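Side-chain contacts in putative cell invasion protein with MAC/Perforin domain (Bacteroides thetaiotaomicron VPI-5482, PDB 3KK7), which is of unproven function but belongs to the membrane-attack complex/perforin (MACPF) family, many of whose members form pores, and may act in cell invasion: residues L180-A185 and T531-Y536; M82-E87 and A185-E190. All blocks are in the same frame, centred on the assembly; numbering follows the deposited sequence.

In the fold
From the N terminus, the first segment in either contact is on helix 82-88, followed by strands 93-108 and 157-173 of the large antiparallel sheet. Helix 177-186 then takes part in both contacts. Interaction 2 joins its C-terminal end to helix 82-88 and closes a loop with 97 residues between its segments, all within the MACPF range. Interaction 1 closes a far longer one, 345 residues, by bringing helix 529-535 of the D3 range against 180-185. Because their segments alternate along the chain, the two loops cross. Ala185 is shared, the centres are about 14 Å apart, and Lys182 O lies 3.6 Å from Tyr187 CD2, so helix 177-186 connects the two contacts directly.

Interaction 1 (L180-A185 and T531-Y536); sequences LRKIAA and TLYQRY
Tyr533 is the residue through which helix 531-535 meets the other helix, where it touches Arg181, Lys182 and Ala185. Just before it, Leu532 packs on Tyr491 and Tyr493 of strand 489-494, so consecutive residues hold the helix to its own sheet and to its neighbour. The ring of Tyr533 gets across because its CG sits between the backbone N and the carbonyl carbon (chi1 59°). Arg181 CB then lies over one face of the ring, 4.1 Å from its centroid and 18° off the normal, a CH-pi contact displaced toward the rim. Further along the same side chain, Arg181 CD comes to 3.7 Å from Tyr533 CD1. The guanidinium itself does not stack, since Tyr533 CD1 is found at its edge, close to its plane. This is packing between domains: helix 180-185 belongs to the MACPF region, helix 531-535 to the D3 region, and their axes pass 11.0 Å apart at 125°. Such a separation is wide for two helices in direct contact, and the Tyr533 ring spans it. At the ring's edge, near its plane, Ala185 CB approaches Tyr533 CE2 to 3.6 Å; this small methyl also touches Met529, one helical turn before Tyr533. The phenol end reaches Lys182, whose CG is 3.9 Å from Tyr533 OH, a van der Waals approach. The Lys182 side chain, bent at chi2 and chi4, also touches Thr530, and it comes within about 3 Å (nearest atoms) of a bound 1,2-ethanediol. Past Tyr533 the helix closes with Tyr536 N bonded to Leu532 O at 2.8 Å. Tyr536, already off the helical path, packs on Pro495 and Met498 and leads into strand 537-540 at the edge of the D3 sheet.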
ATOM      1  N   LEU A 180       3.729 -14.120  -8.322  1.00 26.72           N
ATOM      2  CA  LEU A 180       3.089 -12.835  -8.113  1.00 26.67           C
ATOM      3  C   LEU A 180       2.787 -12.175  -9.449  1.00 26.88           C
ATOM      4  O   LEU A 180       1.720 -11.583  -9.651  1.00 26.74           O
ATOM      5  CB  LEU A 180       3.929 -11.923  -7.228  1.00 26.79           C
ATOM      6  CG  LEU A 180       4.062 -12.324  -5.747  1.00 27.28           C
ATOM      7  CD1 LEU A 180       4.802 -11.260  -4.993  1.00 25.63           C
ATOM      8  CD2 LEU A 180       2.733 -12.600  -5.085  1.00 22.96           C
ATOM      9  N   ARG A 181       3.674 -12.322 -10.404  1.00 27.35           N
ATOM     10  CA  ARG A 181       3.384 -11.701 -11.686  1.00 27.97           C
ATOM     11  C   ARG A 181       2.206 -12.360 -12.399  1.00 26.86           C
ATOM     12  O   ARG A 181       1.364 -11.667 -12.967  1.00 26.69           O
ATOM     13  CB  ARG A 181       4.631 -11.593 -12.552  1.00 28.77           C
ATOM     14  CG  ARG A 181       5.379 -10.268 -12.271  1.00 31.86           C
ATOM     15  CD  ARG A 181       6.495 -10.024 -13.284  1.00 35.44           C
ATOM     16  NE  ARG A 181       7.514 -11.054 -13.123  1.00 39.09           N
ATOM     17  CZ  ARG A 181       8.545 -10.984 -12.287  1.00 43.06           C
ATOM     18  NH1 ARG A 181       8.742  -9.909 -11.520  1.00 44.25           N
ATOM     19  NH2 ARG A 181       9.393 -12.005 -12.215  1.00 45.29           N
ATOM     20  N   LYS A 182       2.132 -13.685 -12.342  1.00 25.98           N
ATOM     21  CA  LYS A 182       1.004 -14.403 -12.920  1.00 24.93           C
ATOM     22  C   LYS A 182      -0.284 -13.903 -12.310  1.00 23.79           C
ATOM     23  O   LYS A 182      -1.270 -13.701 -13.047  1.00 23.32           O
ATOM     24  CB  LYS A 182       1.088 -15.902 -12.646  1.00 25.38           C
ATOM     25  CG  LYS A 182       1.759 -16.693 -13.705  1.00 26.09           C
ATOM     26  CD  LYS A 182       1.049 -17.996 -13.952  1.00 24.51           C
ATOM     27  CE  LYS A 182       1.617 -18.627 -15.161  1.00 25.49           C
ATOM     28  NZ  LYS A 182       1.423 -17.828 -16.426  1.00 25.94           N
ATOM     29  N   ILE A 183      -0.279 -13.713 -10.974  1.00 22.62           N
ATOM     30  CA  ILE A 183      -1.479 -13.254 -10.257  1.00 21.28           C
ATOM     31  C   ILE A 183      -1.868 -11.858 -10.740  1.00 20.71           C
ATOM     32  O   ILE A 183      -3.042 -11.602 -11.029  1.00 19.12           O
ATOM     33  CB  ILE A 183      -1.277 -13.279  -8.761  1.00 21.56           C
ATOM     34  CG1 ILE A 183      -1.181 -14.710  -8.271  1.00 22.05           C
ATOM     35  CG2 ILE A 183      -2.425 -12.592  -8.014  1.00 18.88           C
ATOM     36  CD1 ILE A 183      -0.898 -14.839  -6.751  1.00 21.05           C
ATOM     37  N   ALA A 184      -0.868 -10.988 -10.864  1.00 20.97           N
ATOM     38  CA  ALA A 184      -1.064  -9.596 -11.319  1.00 21.75           C
ATOM     39  C   ALA A 184      -1.727  -9.542 -12.699  1.00 22.55           C
ATOM     40  O   ALA A 184      -2.741  -8.840 -12.894  1.00 23.46           O
ATOM     41  CB  ALA A 184       0.260  -8.818 -11.317  1.00 20.62           C
ATOM     42  N   ALA A 185      -1.166 -10.320 -13.621  1.00 22.72           N
ATOM     43  CA  ALA A 185      -1.634 -10.450 -15.011  1.00 22.76           C
ATOM     44  C   ALA A 185      -3.081 -10.918 -15.192  1.00 22.86           C
ATOM     45  O   ALA A 185      -3.799 -10.391 -16.064  1.00 23.41           O
ATOM     46  CB  ALA A 185      -0.681 -11.436 -15.778  1.00 21.89           C
ATOM     47  N   THR A 531       4.819 -12.824 -21.876  1.00 28.26           N
ATOM     48  CA  THR A 531       5.659 -12.081 -22.831  1.00 28.18           C
ATOM     49  C   THR A 531       5.560 -10.586 -22.558  1.00 28.63           C
ATOM     50  O   THR A 531       6.568  -9.874 -22.509  1.00 29.13           O
ATOM     51  CB  THR A 531       5.269 -12.384 -24.308  1.00 28.51           C
ATOM     52  OG1 THR A 531       5.698 -13.707 -24.643  1.00 27.69           O
ATOM     53  CG2 THR A 531       5.892 -11.369 -25.300  1.00 26.69           C
ATOM     54  N   LEU A 532       4.352 -10.104 -22.340  1.00 28.87           N
ATOM     55  CA  LEU A 532       4.170  -8.686 -22.091  1.00 29.09           C
ATOM     56  C   LEU A 532       4.979  -8.224 -20.883  1.00 29.33           C
ATOM     57  O   LEU A 532       5.823  -7.339 -20.987  1.00 30.11           O
ATOM     58  CB  LEU A 532       2.690  -8.371 -21.895  1.00 29.30           C
ATOM     59  CG  LEU A 532       2.292  -6.921 -22.160  1.00 29.91           C
ATOM     60  CD1 LEU A 532       2.664  -6.544 -23.624  1.00 27.75           C
ATOM     61  CD2 LEU A 532       0.785  -6.731 -21.860  1.00 29.30           C
ATOM     62  N   TYR A 533       4.767  -8.841 -19.732  1.00 29.32           N
ATOM     63  CA  TYR A 533       5.450  -8.352 -18.543  1.00 29.19           C
ATOM     64  C   TYR A 533       6.913  -8.766 -18.448  1.00 29.34           C
ATOM     65  O   TYR A 533       7.663  -8.202 -17.654  1.00 29.80           O
ATOM     66  CB  TYR A 533       4.680  -8.696 -17.251  1.00 28.77           C
ATOM     67  CG  TYR A 533       4.396 -10.161 -16.947  1.00 28.02           C
ATOM     68  CD1 TYR A 533       5.428 -11.061 -16.676  1.00 27.58           C
ATOM     69  CD2 TYR A 533       3.087 -10.626 -16.829  1.00 28.16           C
ATOM     70  CE1 TYR A 533       5.172 -12.393 -16.332  1.00 27.56           C
ATOM     71  CE2 TYR A 533       2.822 -11.968 -16.503  1.00 28.05           C
ATOM     72  CZ  TYR A 533       3.874 -12.844 -16.258  1.00 27.72           C
ATOM     73  OH  TYR A 533       3.627 -14.164 -15.954  1.00 26.11           O
ATOM     74  N   GLN A 534       7.335  -9.760 -19.210  1.00 29.65           N
ATOM     75  CA  GLN A 534       8.753 -10.134 -19.166  1.00 30.13           C
ATOM     76  C   GLN A 534       9.596  -9.254 -20.077  1.00 31.16           C
ATOM     77  O   GLN A 534      10.788  -9.060 -19.810  1.00 31.22           O
ATOM     78  CB  GLN A 534       8.978 -11.607 -19.509  1.00 29.29           C
ATOM     79  CG  GLN A 534       8.489 -12.513 -18.429  1.00 27.93           C
ATOM     80  CD  GLN A 534       8.859 -13.937 -18.632  1.00 27.67           C
ATOM     81  OE1 GLN A 534       9.272 -14.365 -19.720  1.00 28.27           O
ATOM     82  NE2 GLN A 534       8.729 -14.700 -17.575  1.00 29.42           N
ATOM     83  N   ARG A 535       8.982  -8.733 -21.143  1.00 32.06           N
ATOM     84  CA  ARG A 535       9.723  -8.042 -22.184  1.00 32.88           C
ATOM     85  C   ARG A 535       9.288  -6.610 -22.408  1.00 32.70           C
ATOM     86  O   ARG A 535       9.964  -5.896 -23.130  1.00 33.23           O
ATOM     87  CB  ARG A 535       9.644  -8.837 -23.498  1.00 33.43           C
ATOM     88  CG  ARG A 535      10.342 -10.249 -23.452  1.00 35.89           C
ATOM     89  CD  ARG A 535      10.263 -11.016 -24.804  1.00 38.91           C
ATOM     90  NE  ARG A 535      10.552 -10.112 -25.927  1.00 42.36           N
ATOM     91  CZ  ARG A 535      10.219 -10.317 -27.206  1.00 44.53           C
ATOM     92  NH1 ARG A 535       9.612 -11.442 -27.592  1.00 46.11           N
ATOM     93  NH2 ARG A 535      10.515  -9.384 -28.114  1.00 44.27           N
ATOM     94  N   TYR A 536       8.190  -6.171 -21.793  1.00 32.50           N
ATOM     95  CA  TYR A 536       7.737  -4.786 -21.963  1.00 32.24           C
ATOM     96  C   TYR A 536       7.726  -4.007 -20.640  1.00 31.89           C
ATOM     97  O   TYR A 536       7.736  -4.594 -19.559  1.00 32.26           O
ATOM     98  CB  TYR A 536       6.355  -4.742 -22.634  1.00 32.03           C
ATOM     99  CG  TYR A 536       6.360  -5.224 -24.069  1.00 32.36           C
ATOM    100  CD1 TYR A 536       6.428  -6.575 -24.363  1.00 33.34           C
ATOM    101  CD2 TYR A 536       6.290  -4.330 -25.130  1.00 33.59           C
ATOM    102  CE1 TYR A 536       6.438  -7.034 -25.678  1.00 34.46           C
ATOM    103  CE2 TYR A 536       6.290  -4.777 -26.470  1.00 35.03           C
ATOM    104  CZ  TYR A 536       6.373  -6.137 -26.740  1.00 34.92           C
ATOM    105  OH  TYR A 536       6.390  -6.611 -28.040  1.00 33.85           O
TER

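Interaction 2 (M82-E87 and A185-E190); sequences MKKLLE and ADYLDE. With EDO (1,2-ethanediol), chain E.
OD1 of Asp186 is gripped by two amides, the ND2 groups of Asn484 and Asn486, while the backbone O of Asp186 lies 4.2 Å from Lys84 CE. Asn486 also accepts a hydrogen bond from Lys84 NZ through its OD1. It therefore bridges a lysine and an aspartate whose charged atoms, Lys84 NZ and Asp186 OD1, stand 6.6 Å apart, too far for a salt bridge. Next to this polar group, the Tyr187 ring lies against helix 82-87. With Leu85 CG anti to the backbone N (chi1 177°), Leu85 CD1 sits over one ring face, 4.1 Å from the centroid and 17° off its normal, a CH-pi contact. Tyr187 CD1 is also 3.6 Å from Leu85 CA, and the Lys84 side chain crosses the ring at about a right angle, its CD 4.0 Å from Tyr187 CD1. 1,2-Ethanediol O1, probably from the crystallisation liquor, lies at the ring's edge 2.5 Å from Tyr187 OH, a hydrogen bond of doubtful length; the molecule also bonds to Tyr89 OH. With an alanine in place of Tyr187, Leu85 CD1 would probably face a gap, and the Lys84 methylenes would lose their aromatic partner. Leu85 also packs on Leu173 of strand 157-173, and Ala185 and Asp186 on Met529 of helix 529-535, while Asp189 N-caps helix 190-198.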
HETATM    1  N   MSE A  82      -8.883 -15.406  -5.201  1.00 25.65           N
HETATM    2  CA  MSE A  82      -8.440 -16.714  -4.714  1.00 25.34           C
HETATM    3  C   MSE A  82      -9.215 -17.895  -5.265  1.00 24.84           C
HETATM    4  O   MSE A  82      -8.635 -18.921  -5.567  1.00 25.21           O
HETATM    5  CB  MSE A  82      -8.521 -16.763  -3.188  1.00 25.02           C
HETATM    6  CG  MSE A  82      -7.525 -15.867  -2.500  1.00 26.05           C
HETATM    7 SE   MSE A  82      -5.635 -16.324  -2.847  0.75 25.51          SE
HETATM    8  CE  MSE A  82      -5.706 -18.096  -2.071  1.00 22.26           C
ATOM      9  N   LYS A  83     -10.525 -17.768  -5.365  1.00 24.65           N
ATOM     10  CA  LYS A  83     -11.320 -18.848  -5.894  1.00 24.60           C
ATOM     11  C   LYS A  83     -10.866 -19.126  -7.333  1.00 23.99           C
ATOM     12  O   LYS A  83     -10.647 -20.274  -7.707  1.00 23.63           O
ATOM     13  CB  LYS A  83     -12.814 -18.531  -5.823  1.00 24.72           C
ATOM     14  CG  LYS A  83     -13.727 -19.489  -6.640  1.00 27.04           C
ATOM     15  CD  LYS A  83     -15.215 -19.132  -6.492  1.00 29.20           C
ATOM     16  CE  LYS A  83     -16.147 -20.247  -7.003  1.00 30.25           C
ATOM     17  NZ  LYS A  83     -16.247 -20.309  -8.491  1.00 31.03           N
ATOM     18  N   LYS A  84     -10.718 -18.084  -8.133  1.00 23.52           N
ATOM     19  CA  LYS A  84     -10.291 -18.280  -9.517  1.00 23.67           C
ATOM     20  C   LYS A  84      -8.872 -18.847  -9.601  1.00 22.22           C
ATOM     21  O   LYS A  84      -8.601 -19.741 -10.393  1.00 22.20           O
ATOM     22  CB  LYS A  84     -10.371 -16.983 -10.305  1.00 24.54           C
ATOM     23  CG  LYS A  84     -10.215 -17.166 -11.827  1.00 27.62           C
ATOM     24  CD  LYS A  84     -10.043 -15.815 -12.519  1.00 32.24           C
ATOM     25  CE  LYS A  84     -10.017 -15.970 -14.031  1.00 35.69           C
ATOM     26  NZ  LYS A  84     -10.850 -14.894 -14.689  1.00 39.39           N
ATOM     27  N   LEU A  85      -7.975 -18.333  -8.781  1.00 20.79           N
ATOM     28  CA  LEU A  85      -6.586 -18.787  -8.788  1.00 19.83           C
ATOM     29  C   LEU A  85      -6.498 -20.258  -8.441  1.00 19.17           C
ATOM     30  O   LEU A  85      -5.793 -21.002  -9.100  1.00 18.68           O
ATOM     31  CB  LEU A  85      -5.726 -17.966  -7.815  1.00 19.21           C
ATOM     32  CG  LEU A  85      -4.250 -18.353  -7.630  1.00 17.96           C
ATOM     33  CD1 LEU A  85      -3.416 -18.101  -8.865  1.00 12.64           C
ATOM     34  CD2 LEU A  85      -3.693 -17.577  -6.427  1.00 17.44           C
ATOM     35  N   LEU A  86      -7.233 -20.684  -7.428  1.00 19.00           N
ATOM     36  CA  LEU A  86      -7.070 -22.051  -6.926  1.00 18.83           C
ATOM     37  C   LEU A  86      -7.740 -23.058  -7.827  1.00 18.95           C
ATOM     38  O   LEU A  86      -7.350 -24.209  -7.878  1.00 18.71           O
ATOM     39  CB  LEU A  86      -7.547 -22.173  -5.481  1.00 18.47           C
ATOM     40  CG  LEU A  86      -6.751 -21.338  -4.474  1.00 18.82           C
ATOM     41  CD1 LEU A  86      -7.405 -21.456  -3.088  1.00 16.63           C
ATOM     42  CD2 LEU A  86      -5.214 -21.654  -4.440  1.00 17.57           C
ATOM     43  N   GLU A  87      -8.725 -22.605  -8.577  1.00 19.95           N
ATOM     44  CA  GLU A  87      -9.329 -23.427  -9.604  1.00 21.01           C
ATOM     45  C   GLU A  87      -8.369 -23.840 -10.733  1.00 20.45           C
ATOM     46  O   GLU A  87      -8.557 -24.887 -11.357  1.00 20.73           O
ATOM     47  CB  GLU A  87     -10.570 -22.726 -10.160  1.00 21.90           C
ATOM     48  CG  GLU A  87     -11.816 -23.012  -9.269  1.00 25.67           C
ATOM     49  CD  GLU A  87     -12.968 -22.053  -9.510  1.00 29.83           C
ATOM     50  OE1 GLU A  87     -12.891 -21.222 -10.456  1.00 32.50           O
ATOM     51  OE2 GLU A  87     -13.951 -22.156  -8.740  1.00 32.82           O
ATOM     52  N   ALA A 185      -1.166 -10.320 -13.621  1.00 22.72           N
ATOM     53  CA  ALA A 185      -1.634 -10.450 -15.011  1.00 22.76           C
ATOM     54  C   ALA A 185      -3.081 -10.918 -15.192  1.00 22.86           C
ATOM     55  O   ALA A 185      -3.799 -10.391 -16.064  1.00 23.41           O
ATOM     56  CB  ALA A 185      -0.681 -11.436 -15.778  1.00 21.89           C
ATOM     57  N   ASP A 186      -3.496 -11.899 -14.388  1.00 22.75           N
ATOM     58  CA  ASP A 186      -4.739 -12.635 -14.654  1.00 23.30           C
ATOM     59  C   ASP A 186      -5.668 -12.962 -13.471  1.00 23.19           C
ATOM     60  O   ASP A 186      -6.788 -13.321 -13.701  1.00 23.07           O
ATOM     61  CB  ASP A 186      -4.373 -13.952 -15.362  1.00 23.92           C
ATOM     62  CG  ASP A 186      -4.141 -13.781 -16.865  1.00 25.38           C
ATOM     63  OD1 ASP A 186      -5.127 -13.490 -17.570  1.00 29.60           O
ATOM     64  OD2 ASP A 186      -3.000 -13.957 -17.356  1.00 29.17           O
ATOM     65  N   TYR A 187      -5.236 -12.818 -12.219  1.00 23.80           N
ATOM     66  CA  TYR A 187      -6.033 -13.288 -11.088  1.00 24.01           C
ATOM     67  C   TYR A 187      -6.447 -12.222 -10.050  1.00 24.04           C
ATOM     68  O   TYR A 187      -6.824 -12.551  -8.911  1.00 24.46           O
ATOM     69  CB  TYR A 187      -5.305 -14.468 -10.436  1.00 24.17           C
ATOM     70  CG  TYR A 187      -5.200 -15.622 -11.402  1.00 24.66           C
ATOM     71  CD1 TYR A 187      -6.263 -16.516 -11.562  1.00 24.41           C
ATOM     72  CD2 TYR A 187      -4.080 -15.782 -12.218  1.00 24.71           C
ATOM     73  CE1 TYR A 187      -6.220 -17.540 -12.477  1.00 22.04           C
ATOM     74  CE2 TYR A 187      -4.030 -16.824 -13.144  1.00 24.35           C
ATOM     75  CZ  TYR A 187      -5.112 -17.702 -13.256  1.00 23.07           C
ATOM     76  OH  TYR A 187      -5.067 -18.760 -14.133  1.00 22.82           O
ATOM     77  N   LEU A 188      -6.434 -10.953 -10.457  1.00 23.56           N
ATOM     78  CA  LEU A 188      -6.876  -9.888  -9.582  1.00 23.13           C
ATOM     79  C   LEU A 188      -8.402  -9.808  -9.502  1.00 23.76           C
ATOM     80  O   LEU A 188      -9.119 -10.098 -10.456  1.00 22.46           O
ATOM     81  CB  LEU A 188      -6.292  -8.544 -10.014  1.00 22.91           C
ATOM     82  CG  LEU A 188      -4.766  -8.424  -9.950  1.00 21.75           C
ATOM     83  CD1 LEU A 188      -4.336  -7.080 -10.604  1.00 17.17           C
ATOM     84  CD2 LEU A 188      -4.259  -8.568  -8.486  1.00 16.89           C
ATOM     85  N   ASP A 189      -8.890  -9.435  -8.321  1.00 24.78           N
ATOM     86  CA  ASP A 189     -10.304  -9.255  -8.103  1.00 25.17           C
ATOM     87  C   ASP A 189     -10.752  -8.109  -9.005  1.00 26.07           C
ATOM     88  O   ASP A 189     -10.041  -7.095  -9.125  1.00 26.65           O
ATOM     89  CB  ASP A 189     -10.545  -8.948  -6.624  1.00 25.56           C
ATOM     90  CG  ASP A 189     -11.939  -8.458  -6.349  1.00 25.00           C
ATOM     91  OD1 ASP A 189     -12.801  -9.286  -6.040  1.00 22.18           O
ATOM     92  OD2 ASP A 189     -12.165  -7.239  -6.478  1.00 26.52           O
ATOM     93  N   GLU A 190     -11.904  -8.249  -9.652  1.00 26.37           N
ATOM     94  CA  GLU A 190     -12.336  -7.209 -10.583  1.00 27.43           C
ATOM     95  C   GLU A 190     -12.615  -5.842  -9.887  1.00 27.15           C
ATOM     96  O   GLU A 190     -12.429  -4.792 -10.492  1.00 26.77           O
ATOM     97  CB  GLU A 190     -13.528  -7.669 -11.424  1.00 27.57           C
ATOM     98  CG  GLU A 190     -14.726  -7.984 -10.587  1.00 31.88           C
ATOM     99  CD  GLU A 190     -15.901  -8.501 -11.389  1.00 37.17           C
ATOM    100  OE1 GLU A 190     -16.262  -7.875 -12.425  1.00 40.66           O
ATOM    101  OE2 GLU A 190     -16.484  -9.520 -10.950  1.00 40.31           O
TER
HETATM  102  C1  EDO E 605      -2.943 -17.946 -16.770  1.00 41.48           C
HETATM  103  O1  EDO E 605      -3.072 -18.765 -15.602  1.00 38.17           O
HETATM  104  C2  EDO E 605      -1.470 -17.807 -17.131  1.00 42.19           C
HETATM  105  O2  EDO E 605      -0.997 -18.969 -17.832  1.00 43.53           O